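Lysine/ornithine decarboxylase (Vibrio vulnificus, PDB 2PLJ) catalyses the pyridoxal-phosphate-dependent decarboxylation of lysine and ornithine, releasing the diamines cadaverine and putrescine. Local coordinates at residues G54-L59 against K400-I405; T301-V306 against G377-G382. One frame throughout, in Å; residues are numbered along the deposited sequence.

Four strands lie side by side in the β-barrel part of this enzyme, in the order 403-407, 57-61, 300-312, 379-382. Contact 1 is the parallel pairing at one end of this row and contact 2 the antiparallel pairing at the other. Between them, strands 57-61 and 300-312 are joined by backbone hydrogen bonds, Val303 N to Leu57 O and Leu59 N to Thr301 O. Helix 40-53 packs on both, reaching Leu57, Leu59 and Ile405 in one and Val303 and Leu379 in the other. Contact 1 is largely buried, with leucines around its ladder and a polar start bridged by a water. Contact 2 is only partly buried: its branched aliphatic core gives way to the exposed Gly377.

Contact 1: G54-L59 against K400-I405; sequences GAPLLL and KRAQTI
Leu58 pairs with Thr404, and just before the strands Pro56 packs against Ala402, where strand 57-59 from near the N-terminus meets strand 403-405 from near the C-terminus as parallel neighbours in the mixed sheet of the β-barrel domain. This domain is therefore built from both ends of the chain, with the β/α barrel lying between them in sequence. Leu58 is tied by both of its backbone polar atoms: its N donates to Gln403 O at 2.8 Å, from above that carbonyl's plane, and its O receives Ile405 N at 2.7 Å, nearly along the C=O axis. With CG anti to its own carbonyl carbon (chi1 -68°), the side chain stands on the face it shares with Thr404; CG rests on Ala402 CB at 4.0 Å, while CB and CD1 both touch Thr404 OG1, from one side. A leucine suits this spot because it also packs on Val300 and Ser302 of the next strand. Pro56, entered through a cis peptide bond, starts the pairing, its carbonyl accepting Gln403 N at 3.2 Å. Its ring atom CG lies 4.0 Å from Ala402 CB, a methyl small enough to fit between proline and leucine. Ile405 lies alongside Leu59 on the other face: Leu59 CD2 meets Ile405 CB at 4.0 Å, Leu57 CD2 touches Ile405 CG1, and Phe53 of helix 40-53 packs on the isoleucine. Beside Leu57 the extended Gln403 side chain gives its OE1 to Gln25, and its NE2 donates to a water, 2.8 Å away, that also accepts from Lys400 NZ at 2.9 Å.

Contact 2: T301-V306 against G377-G382; sequences TSVASV and GDLVIG
Strands 301-306 and 379-382 run antiparallel, their short axes at 156° and 4.6 Å apart at closest approach. Ser302 with Gly382 and Ala304 with Val380 are hydrogen-bonded pairs, each linked by two N-H to carbonyl bonds; the bond from Ala304 N to Val380 O, 2.9 Å long, is close to straight. Val303 with Ile381 and Ser305 with Leu379 are the non-hydrogen-bonded pairs. At the far end Val306 faces two residues: its O accepts Gly377 N at 2.7 Å, in the carbonyl plane and on a lone pair, while its N reaches Asp378 O. With Gly377 at a positive phi of 88°, this has the form of a G1 β bulge, a place glycine fills easily because it has no CB to crowd the preceding carbonyl.

Val303, Leu379 and Ile381 gather on one face of the mixed sheet of the β-barrel domain, where helix 40-53 covers Val303 and Leu379. Val303 and Ile381 lie side by side, valine CG1 meeting isoleucine CD1 at 3.9 Å, and Leu379 CD1 comes obliquely to the same CG1. Thr301 sets its methyl anti to the backbone N, which brings CG2 to Ile381 CG2 at 3.4 Å, tighter than usual for two carbons. Ser305 turns its OG to Asp321, leaving CB for Leu379 CD2. On the opposite face, Gly382 has no side chain, so Ser302 OG can lie over it, 3.1 Å from its CA; the hydroxyl is also hydrogen-bonded at 2.8 Å to a water that donates to Val380 O.

Contact 1: G54-L59 against K400-I405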
loop_
_atom_site.group_PDB
_atom_site.type_symbol
_atom_site.label_atom_id
_atom_site.label_comp_id
_atom_site.label_asym_id
_atom_site.label_seq_id
_atom_site.Cartn_x
_atom_site.Cartn_y
_atom_site.Cartn_z
ATOM N N GLY A 54 -2.838 -18.811 13.721
ATOM C CA GLY A 54 -3.953 -18.363 12.883
ATOM C C GLY A 54 -3.429 -17.626 11.654
ATOM O O GLY A 54 -2.324 -17.082 11.664
ATOM N N ALA A 55 -4.243 -17.584 10.621
ATOM C CA ALA A 55 -3.864 -17.011 9.327
ATOM C C ALA A 55 -4.407 -15.589 9.166
ATOM O O ALA A 55 -5.380 -15.226 9.820
ATOM C CB ALA A 55 -4.379 -17.925 8.200
ATOM N N PRO A 56 -3.809 -14.783 8.280
ATOM C CA PRO A 56 -2.639 -15.115 7.453
ATOM C C PRO A 56 -1.303 -14.921 8.186
ATOM O O PRO A 56 -1.228 -14.170 9.169
ATOM C CB PRO A 56 -2.746 -14.127 6.276
ATOM C CG PRO A 56 -3.417 -12.919 6.863
ATOM C CD PRO A 56 -4.288 -13.409 8.033
ATOM N N LEU A 57 -0.267 -15.587 7.680
ATOM C CA LEU A 57 1.072 -15.593 8.310
ATOM C C LEU A 57 2.129 -15.377 7.260
ATOM O O LEU A 57 1.912 -15.700 6.078
ATOM C CB LEU A 57 1.346 -16.965 8.951
ATOM C CG LEU A 57 0.449 -17.441 10.076
ATOM C CD1 LEU A 57 0.823 -18.854 10.505
ATOM C CD2 LEU A 57 0.461 -16.455 11.258
ATOM N N LEU A 58 3.289 -14.893 7.701
ATOM C CA LEU A 58 4.505 -14.888 6.898
ATOM C C LEU A 58 5.563 -15.671 7.703
ATOM O O LEU A 58 5.901 -15.277 8.824
ATOM C CB LEU A 58 4.959 -13.455 6.656
ATOM C CG LEU A 58 4.024 -12.640 5.762
ATOM C CD1 LEU A 58 4.382 -11.184 5.862
ATOM C CD2 LEU A 58 4.162 -13.067 4.301
ATOM N N LEU A 59 6.048 -16.778 7.147
ATOM C CA LEU A 59 7.033 -17.608 7.836
ATOM C C LEU A 59 8.436 -17.189 7.392
ATOM O O LEU A 59 8.802 -17.367 6.231
ATOM C CB LEU A 59 6.791 -19.106 7.589
ATOM C CG LEU A 59 5.361 -19.599 7.870
ATOM C CD1 LEU A 59 5.280 -21.103 7.597
ATOM C CD2 LEU A 59 4.950 -19.253 9.322
ATOM N N LYS A 400 -6.668 -7.200 9.414
ATOM C CA LYS A 400 -5.415 -7.469 10.156
ATOM C C LYS A 400 -4.307 -7.857 9.175
ATOM O O LYS A 400 -4.561 -8.568 8.182
ATOM C CB LYS A 400 -5.673 -8.556 11.221
ATOM C CG LYS A 400 -4.444 -9.228 11.848
ATOM C CD LYS A 400 -4.161 -10.615 11.178
ATOM C CE LYS A 400 -3.124 -11.459 11.928
ATOM N NZ LYS A 400 -2.586 -12.555 11.039
ATOM N N ARG A 401 -3.102 -7.334 9.403
ATOM C CA ARG A 401 -1.967 -7.673 8.568
ATOM C C ARG A 401 -1.544 -9.102 8.927
ATOM O O ARG A 401 -1.671 -9.534 10.067
ATOM C CB ARG A 401 -0.791 -6.717 8.823
ATOM C CG ARG A 401 -1.058 -5.269 8.384
ATOM C CD ARG A 401 0.190 -4.477 8.438
ATOM N NE ARG A 401 -0.049 -3.038 8.376
ATOM C CZ ARG A 401 0.910 -2.152 8.117
ATOM N NH1 ARG A 401 2.136 -2.583 7.882
ATOM N NH2 ARG A 401 0.650 -0.846 8.056
ATOM N N ALA A 402 -0.999 -9.820 7.954
ATOM C CA ALA A 402 -0.338 -11.088 8.251
ATOM C C ALA A 402 0.699 -10.915 9.362
ATOM O O ALA A 402 1.437 -9.918 9.386
ATOM C CB ALA A 402 0.333 -11.622 7.004
ATOM N N GLN A 403 0.732 -11.878 10.272
ATOM C CA GLN A 403 1.733 -11.910 11.335
ATOM C C GLN A 403 2.969 -12.639 10.821
ATOM O O GLN A 403 2.874 -13.737 10.257
ATOM C CB GLN A 403 1.169 -12.642 12.559
ATOM C CG GLN A 403 2.124 -12.552 13.747
ATOM C CD GLN A 403 1.614 -13.173 15.031
ATOM O OE1 GLN A 403 2.240 -13.008 16.074
ATOM N NE2 GLN A 403 0.469 -13.881 14.970
ATOM N N THR A 404 4.135 -12.044 11.036
ATOM C CA THR A 404 5.383 -12.716 10.689
ATOM C C THR A 404 5.853 -13.619 11.839
ATOM O O THR A 404 5.905 -13.196 12.996
ATOM C CB THR A 404 6.470 -11.681 10.293
ATOM O OG1 THR A 404 6.095 -11.026 9.062
ATOM C CG2 THR A 404 7.821 -12.349 10.054
ATOM N N ILE A 405 6.193 -14.857 11.512
ATOM C CA ILE A 405 6.712 -15.798 12.509
ATOM C C ILE A 405 8.185 -16.060 12.171
ATOM O O ILE A 405 8.484 -16.585 11.097
ATOM C CB ILE A 405 5.947 -17.143 12.516
ATOM C CG1 ILE A 405 4.419 -16.927 12.625
ATOM C CG2 ILE A 405 6.479 -18.002 13.669
ATOM C CD1 ILE A 405 4.002 -16.140 13.855
HETATM O O HOH W 1 -1.787 -14.236 13.295
#

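Contact 2: T301-V306 against G377-G382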
loop_
_atom_site.group_PDB
_atom_site.type_symbol
_atom_site.label_atom_id
_atom_site.label_comp_id
_atom_site.label_asym_id
_atom_site.label_seq_id
_atom_site.Cartn_x
_atom_site.Cartn_y
_atom_site.Cartn_z
ATOM N N THR A 301 7.828 -17.330 3.404
ATOM C CA THR A 301 6.724 -18.044 2.757
ATOM C C THR A 301 5.419 -17.493 3.300
ATOM O O THR A 301 5.268 -17.398 4.519
ATOM C CB THR A 301 6.830 -19.526 3.149
ATOM O OG1 THR A 301 8.109 -20.016 2.726
ATOM C CG2 THR A 301 5.703 -20.350 2.455
ATOM N N SER A 302 4.480 -17.133 2.427
ATOM C CA SER A 302 3.208 -16.577 2.911
ATOM C C SER A 302 2.190 -17.699 3.033
ATOM O O SER A 302 2.252 -18.672 2.285
ATOM C CB SER A 302 2.663 -15.493 1.978
ATOM O OG SER A 302 2.393 -16.033 0.674
ATOM N N VAL A 303 1.280 -17.540 3.995
ATOM C CA VAL A 303 0.221 -18.512 4.214
ATOM C C VAL A 303 -1.069 -17.721 4.372
ATOM O O VAL A 303 -1.192 -16.874 5.279
ATOM C CB VAL A 303 0.479 -19.387 5.489
ATOM C CG1 VAL A 303 -0.636 -20.437 5.651
ATOM C CG2 VAL A 303 1.855 -20.047 5.436
ATOM N N ALA A 304 -2.015 -17.965 3.469
ATOM C CA ALA A 304 -3.361 -17.375 3.591
ATOM C C ALA A 304 -4.394 -18.473 3.606
ATOM O O ALA A 304 -4.119 -19.594 3.189
ATOM C CB ALA A 304 -3.637 -16.424 2.417
ATOM N N SER A 305 -5.573 -18.149 4.122
ATOM C CA SER A 305 -6.657 -19.117 4.186
ATOM C C SER A 305 -7.885 -18.610 3.454
ATOM O O SER A 305 -8.085 -17.394 3.294
ATOM C CB SER A 305 -6.960 -19.486 5.644
ATOM O OG SER A 305 -7.795 -18.533 6.280
ATOM N N VAL A 306 -8.708 -19.552 3.010
ATOM C CA VAL A 306 -9.917 -19.233 2.237
ATOM C C VAL A 306 -11.048 -18.858 3.223
ATOM O O VAL A 306 -11.465 -19.686 4.043
ATOM C CB VAL A 306 -10.373 -20.449 1.389
ATOM C CG1 VAL A 306 -11.673 -20.145 0.682
ATOM C CG2 VAL A 306 -9.292 -20.845 0.381
ATOM N N GLY A 377 -11.327 -22.279 4.795
ATOM C CA GLY A 377 -10.246 -22.591 5.727
ATOM C C GLY A 377 -9.019 -23.245 5.106
ATOM O O GLY A 377 -7.961 -23.300 5.758
ATOM N N ASP A 378 -9.124 -23.743 3.869
ATOM C CA ASP A 378 -7.938 -24.315 3.190
ATOM C C ASP A 378 -6.867 -23.254 2.905
ATOM O O ASP A 378 -7.177 -22.069 2.774
ATOM C CB ASP A 378 -8.294 -25.041 1.894
ATOM C CG ASP A 378 -8.835 -26.464 2.141
ATOM O OD1 ASP A 378 -8.599 -27.012 3.250
ATOM O OD2 ASP A 378 -9.473 -27.027 1.225
ATOM N N LEU A 379 -5.624 -23.708 2.773
ATOM C CA LEU A 379 -4.461 -22.790 2.689
ATOM C C LEU A 379 -3.884 -22.593 1.290
ATOM O O LEU A 379 -3.770 -23.546 0.490
ATOM C CB LEU A 379 -3.367 -23.252 3.641
ATOM C CG LEU A 379 -3.786 -23.503 5.090
ATOM C CD1 LEU A 379 -2.576 -23.887 5.939
ATOM C CD2 LEU A 379 -4.514 -22.289 5.667
ATOM N N VAL A 380 -3.470 -21.343 1.049
ATOM C CA VAL A 380 -2.812 -20.923 -0.175
ATOM C C VAL A 380 -1.453 -20.371 0.244
ATOM O O VAL A 380 -1.372 -19.528 1.143
ATOM C CB VAL A 380 -3.630 -19.861 -0.929
ATOM C CG1 VAL A 380 -2.840 -19.310 -2.124
ATOM C CG2 VAL A 380 -4.965 -20.470 -1.382
ATOM N N ILE A 381 -0.408 -20.863 -0.410
ATOM C CA ILE A 381 0.978 -20.615 0.020
ATOM C C ILE A 381 1.657 -19.822 -1.084
ATOM O O ILE A 381 1.515 -20.167 -2.262
ATOM C CB ILE A 381 1.739 -21.971 0.229
ATOM C CG1 ILE A 381 0.974 -22.983 1.130
ATOM C CG2 ILE A 381 3.189 -21.750 0.672
ATOM C CD1 ILE A 381 0.384 -22.412 2.429
ATOM N N GLY A 382 2.382 -18.777 -0.713
ATOM C CA GLY A 382 3.171 -17.988 -1.664
ATOM C C GLY A 382 4.658 -18.130 -1.366
ATOM O O GLY A 382 5.063 -18.134 -0.188
HETATM O O HOH W 2 -0.286 -16.621 0.952
#